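PDB 5FX8: manganese lipoxygenase from Gaeumannomyces graminis, which oxygenates linoleic and alpha-linolenic acids to 11S- and 13R-hydroperoxy fatty acids, using a catalytic manganese ion. Local coordinates for residues A[384-388]-A[389-393]; A[237-240]-A[241-245]. One frame throughout, in Å; residues are numbered along the deposited sequence.

Contacts 1 and 2 are a surface loop and a partly buried hairpin turn of the lipoxygenase chain whose centres lie about 12 Å apart. Contact 2 (237-240 with 241-245) is the beta-hairpin bend between strands 235-241 and 246-253; contact 1 (384-388 with 389-393) is an irregular loop leading into helix 396-420. They meet through apolar side chains: Leu240 CD1 lies 3.7 Å from Pro393 CD and Leu240 CD2 lies 3.9 Å from Pro390 CG. Separately, the amide oxygen OD1 of Asn245 packs against CG of Pro393 at 3.3 Å. Leu240 thus lies between the hairpin and the prolines of 389-393. Both contacts lie away from the manganese site of His290, His294, His478, Asn482 and Val618.

Contact 1: A[384-388]-A[389-393]; sequences IGEDS and GPRLP
Glu386 and Arg391 face each other across a tight loop, and their charges attract only loosely. OE2 of Glu386 and NH1 of Arg391 are 3.7 Å apart, a long salt bridge, with carboxylate and guanidinium planes turned 66° from each other. The two side chains cross at about a right angle, and their aliphatic parts touch: CG of Glu386 lies 3.8 Å from CB of Arg391. Arg391 sends CG anti to its own nitrogen (chi1 -171°) and bends at chi3, which brings the guanidinium over Gly385. CA of Gly385 rests 3.5 Å above the guanidinium plane, toward its rim.

Such an excursion, with no regular secondary structure, joins helix 374-380 to helix 396-420. Glycine suits the corner at Gly385, where phi is positive (69°), while Gly389 is nearly fully extended. The ring of Pro390 stiffens the returning limb.

Backbone polarity is met partly by water, which donates to Gly385 O at 2.7 Å and accepts from Leu392 N at 3.1 Å, tying the limbs together where no direct hydrogen bond spans them. Beyond the bend, Arg391 NH2 donates to Ser233 O of the zonadhesin chain, whose Pro231 packs on both Glu386 and Arg391, and Arg178 NH2 is hydrogen-bonded to Pro390 O.

Contact 2: A[237-240]-A[241-245]; sequences LFYL and DARSN
The ring of Tyr239 lies alongside the side chain of Asp241, both pointing the same way from the end of a strand, and this is the close-packed half of the contact. CE2 of the ring comes within 3.5 Å of Asp241 CB, in an oblique approach. With CG of Tyr239 turned between its backbone nitrogen and carbonyl carbon (chi1 82°), the ring is laid beside Asp241 CB. A tyrosine suits this place because its ring can be buried while the hydroxyl reaches the polar bend: Arg243 NH2 gives Tyr239 OH a weak hydrogen bond of 3.2 Å, bent to 123°.

OD1 of Asp241 accepts from the backbone N of Arg243, two residues on, in the pattern of an Asx turn, here with a weak bond. Other donors gather on the same carboxylate. OD1 takes NE of Arg243 at 2.9 Å through the syn lone pair, nearly in the guanidinium plane; the side chain of Arg243, bent at chi3, folds back to make this salt bridge. Ser244 OG donates to Asp241 OD2 at 3.1 Å on the anti side, 32° out of the carboxylate plane. With several donors around it, the carboxylate is likely to stay ionised although the residue is buried.

The outer side is looser. Ala242, small and exposed, meets Leu240 through a water that accepts from Ala242 N at 2.8 Å and donates to Leu240 O at 3.2 Å. Asn245, with positive phi and psi, turns the chain back; its N makes a weak bond to Asp241 O.

This is the turn of a beta-hairpin: strand 235-241 runs between antiparallel strands 212-216 and 246-253. Leu240 O is also hydrogen-bonded to Arg211 NE, and Arg243 NH2 to Leu198 O. Tyr239 packs on Leu212, Leu248 and Leu250 of the flanking strands and on Leu206 of helix 203-208.

Contact 1: A[384-388]-A[389-393]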
ATOM      1  N   ILE A 384      22.825 -13.313   8.411  1.00 18.10           N
ATOM      2  CA  ILE A 384      23.348 -12.360   9.391  1.00 16.15           C
ATOM      3  C   ILE A 384      24.685 -12.850   9.924  1.00 20.12           C
ATOM      4  O   ILE A 384      24.787 -13.988  10.386  1.00 25.37           O
ATOM      5  CB  ILE A 384      22.382 -12.164  10.566  1.00 18.22           C
ATOM      6  CG1 ILE A 384      21.091 -11.512  10.099  1.00 16.65           C
ATOM      7  CG2 ILE A 384      23.073 -11.373  11.678  1.00 19.09           C
ATOM      8  CD1 ILE A 384      20.139 -11.231  11.188  1.00 16.19           C
ATOM      9  N   GLY A 385      25.698 -11.976   9.904  1.00 21.07           N
ATOM     10  CA  GLY A 385      27.034 -12.305  10.393  1.00 22.17           C
ATOM     11  C   GLY A 385      27.811 -13.318   9.554  1.00 23.65           C
ATOM     12  O   GLY A 385      27.533 -13.556   8.401  1.00 26.47           O
ATOM     13  N   GLU A 386      28.819 -13.911  10.171  1.00 24.16           N
ATOM     14  CA  GLU A 386      29.635 -14.891   9.468  1.00 30.18           C
ATOM     15  C   GLU A 386      29.112 -16.269   9.840  1.00 32.53           C
ATOM     16  O   GLU A 386      29.516 -16.872  10.828  1.00 32.72           O
ATOM     17  CB  GLU A 386      31.111 -14.694   9.774  1.00 30.26           C
ATOM     18  CG  GLU A 386      31.688 -13.472   9.043  1.00 33.43           C
ATOM     19  CD  GLU A 386      33.163 -13.205   9.335  1.00 40.77           C
ATOM     20  OE1 GLU A 386      33.872 -14.144   9.743  1.00 37.01           O
ATOM     21  OE2 GLU A 386      33.614 -12.051   9.166  1.00 44.96           O
ATOM     22  N   ASP A 387      28.186 -16.766   9.022  1.00 35.49           N
ATOM     23  CA  ASP A 387      27.366 -17.940   9.321  1.00 43.04           C
ATOM     24  C   ASP A 387      27.798 -19.067   8.396  1.00 39.57           C
ATOM     25  O   ASP A 387      27.351 -19.150   7.248  1.00 35.10           O
ATOM     26  CB  ASP A 387      25.884 -17.620   9.144  1.00 55.65           C
ATOM     27  CG  ASP A 387      24.974 -18.635   9.810  1.00 56.78           C
ATOM     28  OD1 ASP A 387      25.238 -19.852   9.697  1.00 59.33           O
ATOM     29  OD2 ASP A 387      23.986 -18.213  10.442  1.00 58.15           O
ATOM     30  N   SER A 388      28.687 -19.918   8.896  1.00 45.40           N
ATOM     31  CA  SER A 388      29.304 -20.974   8.096  1.00 40.29           C
ATOM     32  C   SER A 388      29.822 -20.440   6.761  1.00 33.01           C
ATOM     33  O   SER A 388      30.042 -21.202   5.824  1.00 41.35           O
ATOM     34  CB  SER A 388      28.326 -22.128   7.898  1.00 42.63           C
ATOM     35  OG  SER A 388      27.777 -22.508   9.152  1.00 46.51           O
ATOM     36  N   GLY A 389      30.032 -19.123   6.686  1.00 29.16           N
ATOM     37  CA  GLY A 389      30.522 -18.447   5.510  1.00 26.68           C
ATOM     38  C   GLY A 389      30.806 -16.984   5.790  1.00 23.53           C
ATOM     39  O   GLY A 389      30.696 -16.521   6.919  1.00 29.20           O
ATOM     40  N   PRO A 390      31.177 -16.222   4.775  1.00 21.76           N
ATOM     41  CA  PRO A 390      31.491 -14.812   4.984  1.00 23.12           C
ATOM     42  C   PRO A 390      30.250 -13.953   5.144  1.00 23.31           C
ATOM     43  O   PRO A 390      29.120 -14.377   4.945  1.00 23.38           O
ATOM     44  CB  PRO A 390      32.248 -14.426   3.716  1.00 17.75           C
ATOM     45  CG  PRO A 390      31.754 -15.308   2.728  1.00 22.71           C
ATOM     46  CD  PRO A 390      31.482 -16.625   3.401  1.00 22.44           C
ATOM     47  N   ARG A 391      30.505 -12.707   5.487  1.00 21.46           N
ATOM     48  CA  ARG A 391      29.466 -11.756   5.836  1.00 22.02           C
ATOM     49  C   ARG A 391      29.065 -11.025   4.569  1.00 19.93           C
ATOM     50  O   ARG A 391      29.926 -10.620   3.791  1.00 23.24           O
ATOM     51  CB  ARG A 391      29.996 -10.791   6.900  1.00 22.07           C
ATOM     52  CG  ARG A 391      29.001  -9.857   7.555  1.00 25.43           C
ATOM     53  CD  ARG A 391      29.664  -8.869   8.544  1.00 23.05           C
ATOM     54  NE  ARG A 391      29.090  -9.021   9.874  1.00 23.58           N
ATOM     55  CZ  ARG A 391      29.744  -9.574  10.877  1.00 26.80           C
ATOM     56  NH1 ARG A 391      30.993  -9.956  10.674  1.00 35.98           N
ATOM     57  NH2 ARG A 391      29.179  -9.739  12.067  1.00 22.85           N
ATOM     58  N   LEU A 392      27.777 -10.899   4.337  1.00 16.88           N
ATOM     59  CA  LEU A 392      27.306 -10.106   3.224  1.00 16.94           C
ATOM     60  C   LEU A 392      27.724  -8.655   3.406  1.00 19.07           C
ATOM     61  O   LEU A 392      27.348  -8.035   4.407  1.00 17.63           O
ATOM     62  CB  LEU A 392      25.789 -10.184   3.120  1.00 15.33           C
ATOM     63  CG  LEU A 392      25.212 -11.546   2.800  1.00 15.20           C
ATOM     64  CD1 LEU A 392      23.713 -11.527   2.953  1.00 11.32           C
ATOM     65  CD2 LEU A 392      25.601 -11.854   1.401  1.00 17.20           C
ATOM     66  N   PRO A 393      28.465  -8.068   2.475  1.00 17.71           N
ATOM     67  CA  PRO A 393      28.851  -6.664   2.652  1.00 19.34           C
ATOM     68  C   PRO A 393      27.691  -5.675   2.616  1.00 17.82           C
ATOM     69  O   PRO A 393      27.816  -4.588   3.183  1.00 20.22           O
ATOM     70  CB  PRO A 393      29.853  -6.429   1.509  1.00 16.79           C
ATOM     71  CG  PRO A 393      29.720  -7.568   0.603  1.00 18.70           C
ATOM     72  CD  PRO A 393      29.222  -8.716   1.396  1.00 18.82           C
TER
HETATM   73  O   HOH W   1      26.072 -12.199   6.555  1.00 17.52           O

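Contact 2: A[237-240]-A[241-245]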
ATOM      1  N   LEU A 237      20.722 -19.362  -8.417  1.00 13.78           N
ATOM      2  CA  LEU A 237      21.917 -19.565  -7.618  1.00 12.04           C
ATOM      3  C   LEU A 237      22.727 -18.281  -7.632  1.00 12.87           C
ATOM      4  O   LEU A 237      22.993 -17.719  -8.698  1.00 12.68           O
ATOM      5  CB  LEU A 237      22.735 -20.713  -8.172  1.00 14.96           C
ATOM      6  CG  LEU A 237      23.692 -21.449  -7.264  1.00 16.96           C
ATOM      7  CD1 LEU A 237      22.972 -21.959  -6.064  1.00 14.25           C
ATOM      8  CD2 LEU A 237      24.220 -22.600  -8.072  1.00 17.95           C
ATOM      9  N   PHE A 238      23.088 -17.806  -6.444  1.00 13.06           N
ATOM     10  CA  PHE A 238      23.845 -16.581  -6.295  1.00 12.84           C
ATOM     11  C   PHE A 238      25.092 -16.861  -5.476  1.00 13.32           C
ATOM     12  O   PHE A 238      25.163 -17.845  -4.748  1.00 13.33           O
ATOM     13  CB  PHE A 238      23.004 -15.517  -5.652  1.00 10.73           C
ATOM     14  CG  PHE A 238      21.740 -15.243  -6.370  1.00 10.76           C
ATOM     15  CD1 PHE A 238      20.630 -16.039  -6.184  1.00 10.83           C
ATOM     16  CD2 PHE A 238      21.646 -14.164  -7.215  1.00 11.53           C
ATOM     17  CE1 PHE A 238      19.472 -15.769  -6.840  1.00 13.01           C
ATOM     18  CE2 PHE A 238      20.496 -13.891  -7.871  1.00 12.72           C
ATOM     19  CZ  PHE A 238      19.405 -14.687  -7.692  1.00 13.10           C
ATOM     20  N   TYR A 239      26.098 -16.009  -5.611  1.00 12.38           N
ATOM     21  CA  TYR A 239      27.311 -16.226  -4.844  1.00 13.97           C
ATOM     22  C   TYR A 239      27.921 -14.908  -4.411  1.00 15.90           C
ATOM     23  O   TYR A 239      27.692 -13.863  -5.007  1.00 20.16           O
ATOM     24  CB  TYR A 239      28.353 -17.048  -5.611  1.00 15.90           C
ATOM     25  CG  TYR A 239      29.207 -16.298  -6.596  1.00 12.86           C
ATOM     26  CD1 TYR A 239      28.660 -15.765  -7.727  1.00 14.12           C
ATOM     27  CD2 TYR A 239      30.570 -16.190  -6.417  1.00 15.06           C
ATOM     28  CE1 TYR A 239      29.426 -15.114  -8.652  1.00 16.76           C
ATOM     29  CE2 TYR A 239      31.359 -15.532  -7.336  1.00 16.59           C
ATOM     30  CZ  TYR A 239      30.772 -14.995  -8.454  1.00 16.76           C
ATOM     31  OH  TYR A 239      31.495 -14.341  -9.401  1.00 16.27           O
ATOM     32  N   LEU A 240      28.692 -14.967  -3.341  1.00 15.00           N
ATOM     33  CA  LEU A 240      29.473 -13.831  -2.887  1.00 14.63           C
ATOM     34  C   LEU A 240      30.878 -13.948  -3.474  1.00 14.65           C
ATOM     35  O   LEU A 240      31.583 -14.923  -3.206  1.00 17.40           O
ATOM     36  CB  LEU A 240      29.487 -13.792  -1.361  1.00 14.44           C
ATOM     37  CG  LEU A 240      30.094 -12.558  -0.705  1.00 17.40           C
ATOM     38  CD1 LEU A 240      29.542 -11.284  -1.304  1.00 17.28           C
ATOM     39  CD2 LEU A 240      29.803 -12.608   0.770  1.00 17.45           C
ATOM     40  N   ASP A 241      31.274 -12.978  -4.295  1.00 13.70           N
ATOM     41  CA  ASP A 241      32.538 -13.040  -5.018  1.00 15.42           C
ATOM     42  C   ASP A 241      33.652 -12.425  -4.196  1.00 17.98           C
ATOM     43  O   ASP A 241      33.617 -11.230  -3.890  1.00 17.70           O
ATOM     44  CB  ASP A 241      32.456 -12.314  -6.359  1.00 17.74           C
ATOM     45  CG  ASP A 241      33.694 -12.534  -7.235  1.00 22.13           C
ATOM     46  OD1 ASP A 241      34.430 -13.527  -7.079  1.00 25.22           O
ATOM     47  OD2 ASP A 241      33.909 -11.702  -8.110  1.00 18.33           O
ATOM     48  N   ALA A 242      34.665 -13.235  -3.894  1.00 19.88           N
ATOM     49  CA  ALA A 242      35.841 -12.717  -3.211  1.00 17.83           C
ATOM     50  C   ALA A 242      36.607 -11.711  -4.060  1.00 18.10           C
ATOM     51  O   ALA A 242      37.277 -10.838  -3.508  1.00 25.33           O
ATOM     52  CB  ALA A 242      36.759 -13.859  -2.800  1.00 15.02           C
ATOM     53  N   ARG A 243      36.538 -11.801  -5.387  1.00 15.93           N
ATOM     54  CA  ARG A 243      37.369 -10.900  -6.176  1.00 16.79           C
ATOM     55  C   ARG A 243      36.891  -9.468  -6.082  1.00 19.10           C
ATOM     56  O   ARG A 243      37.707  -8.544  -6.138  1.00 19.94           O
ATOM     57  CB  ARG A 243      37.402 -11.324  -7.630  1.00 15.90           C
ATOM     58  CG  ARG A 243      37.981 -12.681  -7.834  1.00 18.24           C
ATOM     59  CD  ARG A 243      37.684 -13.180  -9.206  1.00 17.16           C
ATOM     60  NE  ARG A 243      36.255 -13.253  -9.378  1.00 18.64           N
ATOM     61  CZ  ARG A 243      35.650 -13.475 -10.528  1.00 18.32           C
ATOM     62  NH1 ARG A 243      36.361 -13.644 -11.620  1.00 19.88           N
ATOM     63  NH2 ARG A 243      34.329 -13.534 -10.563  1.00 20.38           N
ATOM     64  N   SER A 244      35.581  -9.262  -5.949  1.00 19.09           N
ATOM     65  CA  SER A 244      34.992  -7.935  -5.945  1.00 17.20           C
ATOM     66  C   SER A 244      34.220  -7.603  -4.683  1.00 18.39           C
ATOM     67  O   SER A 244      33.787  -6.458  -4.537  1.00 17.50           O
ATOM     68  CB  SER A 244      34.058  -7.764  -7.146  1.00 15.55           C
ATOM     69  OG  SER A 244      33.137  -8.823  -7.207  1.00 17.95           O
ATOM     70  N   ASN A 245      34.022  -8.563  -3.785  1.00 19.54           N
ATOM     71  CA  ASN A 245      33.194  -8.376  -2.599  1.00 19.36           C
ATOM     72  C   ASN A 245      31.779  -7.947  -2.989  1.00 18.99           C
ATOM     73  O   ASN A 245      31.255  -6.921  -2.551  1.00 19.89           O
ATOM     74  CB  ASN A 245      33.838  -7.369  -1.653  1.00 24.47           C
ATOM     75  CG  ASN A 245      33.347  -7.504  -0.245  1.00 32.80           C
ATOM     76  OD1 ASN A 245      32.876  -8.572   0.173  1.00 32.90           O
ATOM     77  ND2 ASN A 245      33.475  -6.425   0.518  1.00 26.44           N
TER
HETATM   78  O   HOH W   2      34.356 -16.038  -4.233  1.00 16.82           O